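Local coordinates for protein VP5 (Halorubrum pleomorphic virus 6, PDB 6QGL) that is a viral envelope protein that probably drives fusion of the virus with its archaeal host membrane, at residues S365-G370 with T422-A427; E390-S395 with L417-T422. One frame throughout, in Å; residues are numbered along the deposited sequence.

Contact 1: S365-G370 with T422-A427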
loop_
_atom_site.group_PDB
_atom_site.type_symbol
_atom_site.label_atom_id
_atom_site.label_comp_id
_atom_site.label_asym_id
_atom_site.label_seq_id
_atom_site.Cartn_x
_atom_site.Cartn_y
_atom_site.Cartn_z
ATOM N N SER A 365 30.472 -14.267 17.894
ATOM C CA SER A 365 31.883 -13.938 17.697
ATOM C C SER A 365 32.642 -15.029 16.941
ATOM O O SER A 365 33.332 -14.726 15.976
ATOM C CB SER A 365 32.561 -13.641 19.034
ATOM O OG SER A 365 33.886 -13.164 18.859
ATOM N N GLY A 366 32.486 -16.277 17.363
ATOM C CA GLY A 366 33.183 -17.409 16.766
ATOM C C GLY A 366 32.802 -17.778 15.346
ATOM O O GLY A 366 31.618 -17.832 15.003
ATOM N N VAL A 367 33.826 -18.036 14.516
ATOM C CA VAL A 367 33.695 -18.537 13.149
ATOM C C VAL A 367 34.354 -19.919 13.222
ATOM O O VAL A 367 35.579 -20.045 13.151
ATOM C CB VAL A 367 34.275 -17.601 12.047
ATOM C CG1 VAL A 367 34.151 -18.230 10.666
ATOM C CG2 VAL A 367 33.575 -16.248 12.056
ATOM N N ASP A 368 33.527 -20.935 13.512
ATOM C CA ASP A 368 33.960 -22.318 13.695
ATOM C C ASP A 368 33.824 -23.092 12.390
ATOM O O ASP A 368 32.719 -23.195 11.849
ATOM C CB ASP A 368 33.174 -22.987 14.846
ATOM C CG ASP A 368 33.166 -22.205 16.156
ATOM O OD1 ASP A 368 34.267 -21.903 16.680
ATOM O OD2 ASP A 368 32.060 -21.908 16.663
ATOM N N GLY A 369 34.961 -23.568 11.871
ATOM C CA GLY A 369 35.061 -24.304 10.611
ATOM C C GLY A 369 34.400 -23.612 9.434
ATOM O O GLY A 369 33.746 -24.268 8.620
ATOM N N GLY A 370 34.537 -22.284 9.384
ATOM C CA GLY A 370 33.953 -21.431 8.356
ATOM C C GLY A 370 32.501 -21.056 8.571
ATOM O O GLY A 370 31.948 -20.299 7.773
ATOM N N THR A 422 38.249 -18.128 12.846
ATOM C CA THR A 422 38.500 -16.732 13.225
ATOM C C THR A 422 37.336 -16.207 14.088
ATOM O O THR A 422 36.484 -16.999 14.510
ATOM C CB THR A 422 38.792 -15.872 11.954
ATOM O OG1 THR A 422 39.256 -14.574 12.328
ATOM C CG2 THR A 422 37.594 -15.763 11.023
ATOM N N ASN A 423 37.318 -14.884 14.365
ATOM C CA ASN A 423 36.269 -14.221 15.140
ATOM C C ASN A 423 35.733 -13.032 14.359
ATOM O O ASN A 423 36.485 -12.403 13.628
ATOM C CB ASN A 423 36.770 -13.799 16.530
ATOM C CG ASN A 423 37.206 -14.952 17.397
ATOM O OD1 ASN A 423 36.499 -15.376 18.315
ATOM N ND2 ASN A 423 38.384 -15.489 17.126
ATOM N N VAL A 424 34.428 -12.771 14.452
ATOM C CA VAL A 424 33.770 -11.651 13.775
ATOM C C VAL A 424 34.236 -10.349 14.443
ATOM O O VAL A 424 34.169 -10.226 15.668
ATOM C CB VAL A 424 32.215 -11.799 13.774
ATOM C CG1 VAL A 424 31.535 -10.595 13.126
ATOM C CG2 VAL A 424 31.780 -13.088 13.084
ATOM N N ASP A 425 34.750 -9.409 13.638
ATOM C CA ASP A 425 35.206 -8.096 14.097
ATOM C C ASP A 425 33.993 -7.164 14.188
ATOM O O ASP A 425 33.800 -6.487 15.200
ATOM C CB ASP A 425 36.259 -7.523 13.126
ATOM C CG ASP A 425 36.908 -6.237 13.601
ATOM O OD1 ASP A 425 37.735 -6.300 14.536
ATOM O OD2 ASP A 425 36.597 -5.170 13.028
ATOM N N SER A 426 33.174 -7.154 13.121
ATOM C CA SER A 426 31.956 -6.363 12.969
ATOM C C SER A 426 31.131 -6.920 11.812
ATOM O O SER A 426 31.654 -7.669 10.981
ATOM C CB SER A 426 32.294 -4.895 12.707
ATOM O OG SER A 426 33.169 -4.742 11.600
ATOM N N ALA A 427 29.838 -6.554 11.766
ATOM C CA ALA A 427 28.905 -6.947 10.712
ATOM C C ALA A 427 27.904 -5.832 10.463
ATOM O O ALA A 427 27.480 -5.159 11.405
ATOM C CB ALA A 427 28.176 -8.229 11.090
#

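Contact 2: E390-S395 with L417-T422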
loop_
_atom_site.group_PDB
_atom_site.type_symbol
_atom_site.label_atom_id
_atom_site.label_comp_id
_atom_site.label_asym_id
_atom_site.label_seq_id
_atom_site.Cartn_x
_atom_site.Cartn_y
_atom_site.Cartn_z
ATOM N N GLU A 390 40.648 -11.130 10.887
ATOM C CA GLU A 390 41.749 -11.227 9.919
ATOM C C GLU A 390 41.586 -10.243 8.743
ATOM O O GLU A 390 42.294 -10.361 7.741
ATOM C CB GLU A 390 41.886 -12.673 9.405
ATOM C CG GLU A 390 42.396 -13.660 10.444
ATOM C CD GLU A 390 43.772 -13.377 11.016
ATOM O OE1 GLU A 390 44.697 -13.060 10.232
ATOM O OE2 GLU A 390 43.923 -13.473 12.255
ATOM N N SER A 391 40.662 -9.265 8.886
ATOM C CA SER A 391 40.326 -8.212 7.918
ATOM C C SER A 391 39.837 -8.761 6.568
ATOM O O SER A 391 40.160 -8.211 5.511
ATOM C CB SER A 391 41.472 -7.218 7.748
ATOM O OG SER A 391 41.529 -6.330 8.851
ATOM N N GLU A 392 39.023 -9.826 6.621
ATOM C CA GLU A 392 38.391 -10.446 5.455
ATOM C C GLU A 392 36.906 -10.191 5.554
ATOM O O GLU A 392 36.362 -10.197 6.657
ATOM C CB GLU A 392 38.643 -11.955 5.423
ATOM C CG GLU A 392 39.999 -12.351 4.886
ATOM C CD GLU A 392 40.079 -13.836 4.614
ATOM O OE1 GLU A 392 39.682 -14.253 3.502
ATOM O OE2 GLU A 392 40.506 -14.586 5.520
ATOM N N THR A 393 36.246 -9.968 4.417
ATOM C CA THR A 393 34.813 -9.694 4.390
ATOM C C THR A 393 34.090 -10.683 3.480
ATOM O O THR A 393 34.632 -11.101 2.456
ATOM C CB THR A 393 34.550 -8.207 4.052
ATOM O OG1 THR A 393 35.350 -7.386 4.904
ATOM C CG2 THR A 393 33.086 -7.801 4.219
ATOM N N VAL A 394 32.874 -11.068 3.881
ATOM C CA VAL A 394 31.997 -11.962 3.136
ATOM C C VAL A 394 30.598 -11.349 3.111
ATOM O O VAL A 394 30.096 -10.927 4.155
ATOM C CB VAL A 394 32.034 -13.438 3.644
ATOM C CG1 VAL A 394 31.688 -13.552 5.129
ATOM C CG2 VAL A 394 31.140 -14.347 2.806
ATOM N N SER A 395 29.999 -11.244 1.917
ATOM C CA SER A 395 28.647 -10.711 1.767
ATOM C C SER A 395 27.688 -11.888 1.655
ATOM O O SER A 395 27.832 -12.725 0.758
ATOM C CB SER A 395 28.543 -9.791 0.555
ATOM O OG SER A 395 27.272 -9.161 0.521
ATOM N N LEU A 417 36.177 -17.397 2.723
ATOM C CA LEU A 417 37.259 -16.922 3.598
ATOM C C LEU A 417 38.551 -17.708 3.426
ATOM O O LEU A 417 38.507 -18.909 3.156
ATOM C CB LEU A 417 36.836 -16.973 5.081
ATOM C CG LEU A 417 35.622 -16.146 5.519
ATOM C CD1 LEU A 417 35.120 -16.610 6.871
ATOM C CD2 LEU A 417 35.937 -14.657 5.559
ATOM N N GLU A 418 39.703 -17.033 3.613
ATOM C CA GLU A 418 41.032 -17.647 3.562
ATOM C C GLU A 418 41.303 -18.337 4.898
ATOM O O GLU A 418 41.886 -19.423 4.919
ATOM C CB GLU A 418 42.122 -16.608 3.265
ATOM C CG GLU A 418 42.244 -16.246 1.793
ATOM C CD GLU A 418 43.469 -15.445 1.389
ATOM O OE1 GLU A 418 44.410 -15.316 2.206
ATOM O OE2 GLU A 418 43.492 -14.953 0.237
ATOM N N THR A 419 40.889 -17.698 6.012
ATOM C CA THR A 419 41.013 -18.261 7.355
ATOM C C THR A 419 39.596 -18.555 7.826
ATOM O O THR A 419 38.797 -17.633 8.015
ATOM C CB THR A 419 41.853 -17.381 8.308
ATOM O OG1 THR A 419 41.078 -16.276 8.762
ATOM C CG2 THR A 419 43.138 -16.887 7.679
ATOM N N THR A 420 39.268 -19.851 7.904
ATOM C CA THR A 420 37.950 -20.360 8.298
ATOM C C THR A 420 37.728 -20.250 9.803
ATOM O O THR A 420 36.615 -19.958 10.227
ATOM C CB THR A 420 37.758 -21.790 7.799
ATOM O OG1 THR A 420 38.878 -22.568 8.216
ATOM C CG2 THR A 420 37.616 -21.865 6.291
ATOM N N ILE A 421 38.778 -20.485 10.605
ATOM C CA ILE A 421 38.703 -20.397 12.065
ATOM C C ILE A 421 39.194 -19.010 12.477
ATOM O O ILE A 421 40.398 -18.741 12.431
ATOM C CB ILE A 421 39.472 -21.560 12.757
ATOM C CG1 ILE A 421 38.987 -22.930 12.225
ATOM C CG2 ILE A 421 39.344 -21.474 14.289
ATOM C CD1 ILE A 421 39.886 -24.089 12.486
ATOM N N THR A 422 38.249 -18.128 12.846
ATOM C CA THR A 422 38.500 -16.732 13.225
ATOM C C THR A 422 37.336 -16.207 14.088
ATOM O O THR A 422 36.484 -16.999 14.510
ATOM C CB THR A 422 38.792 -15.872 11.954
ATOM O OG1 THR A 422 39.256 -14.574 12.328
ATOM C CG2 THR A 422 37.594 -15.763 11.023
HETATM O O HOH W 1 38.930 -14.643 7.849
#

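Contact 1: S365-G370 with T422-A427
Val367 and Thr422 form an antiparallel hydrogen-bonded pair, next to the non-hydrogen-bonded pair Gly366 and Asn423, so the short strand 366-367 lies along the start of strand 422-431. Val367 N gives its hydrogen to Thr422 O at 2.9 Å. The return bond of this pair, Thr422 N to Val367 O, is weak at 3.3 Å. On the other side of the Gly366-Asn423 pair, Val424 N donates to Ser365 O at 2.7 Å, and that oxygen also takes a CA-H...O contact from Asn423 CA at 3.1 Å.

Packing is closest on the face carrying Val367 and Thr422. There Val367 CB meets the methyl Thr422 CG2 at 3.9 Å, and Val367 CG2 meets Val424 CG2 at 3.8 Å, the two valine side chains crossing at about a right angle. In both valines CG2 lies beside the backbone N and CG1 anti to it (chi1 177°), and it is the CG2 branches that touch. The face of Gly366 and Asn423 is looser and more open to solvent. Gly366 adds no side chain, and the exposed Ser365 and Asn423 are linked through their side chains by a weak hydrogen bond, from Ser365 OG to Asn423 OD1 at 3.5 Å.

Strand 422-431 pairs with strand 382-388 as well as with 366-367 in an antiparallel sheet: Val424 packs on Val386, Thr422 on Thr388, and Asp425 and Ser426 both face Thr387 in a classic beta bulge.

Contact 2: E390-S395 with L417-T422
Glu392 faces Leu417, Glu418 and Thr419 across backbones too far apart for strand pairing, with 6.8 Å between Glu392 CA and Leu417 CA and 7.2 Å between Glu390 CA and Thr422 CA. The side chain of Glu392 bridges the gap. Its CG lies anti to the carbonyl carbon (chi1 -80°) and the chain runs on extended, which carries the carboxylate to the backbone of the opposite loop. There the two oxygens grip two successive amides: Glu418 N donates to Glu392 OE1 at 2.8 Å, and Thr419 N to Glu392 OE2 at 3.2 Å. Both oxygens use their syn lone pairs, and this two-point hold fixes the rotation of the carboxylate.

A water adds an indirect link, donating to Glu392 OE2 and accepting from Thr419 OG1, so OE2 serves an amide and a water together. The join is between two connections: residues 390-392 belong to the turn of the hairpin formed by strands 382-388 and 393-397, while 417-421 lead from strand 409-412 into strand 422-431. With backbone amides supplying the donors, the acidic side chain binds without a basic partner in either segment.

Nearer the backbone of Glu392, its CB packs on Leu417 CD2 at 3.8 Å, and the same leucine methyl touches Val394 CG1 more loosely. Leu417 also leans on Thr388 of strand 382-388. The Glu418 side chain crosses that of Glu392 at about a right angle, and their carboxylate planes are 64° apart, with 5.0 Å between Glu392 OE1 and Glu418 OE1; these like charges would probably repel mildly. At the exposed end, chi1 of Glu390 (-70°) sets its CG beside the backbone N, where it passes 3.4 Å from Thr419 OG1 and 3.8 Å from Thr422 OG1.

In the fold
Contact 2 is nested in the chain loop that contact 1 closes, and their centres lie about 8 Å apart, far from the centre of the chain. Thr422 belongs to both. Each is partly buried: Val367 and Thr422 are buried in contact 1, Val394 and Leu417 in contact 2, while Ser365 and Asn423 in contact 1 and Glu390 and Glu418 in contact 2 are exposed. Contact 1 joins strands, so main-chain bonds set its register; contact 2 joins connecting segments, and a side-chain carboxylate and a water do much of the work. Both reach the antiparallel sheet containing strands 382-388 and 422-431. Where they meet, Gly370 N probably hydrogen-bonds to Thr420 O, 3.2 Å away.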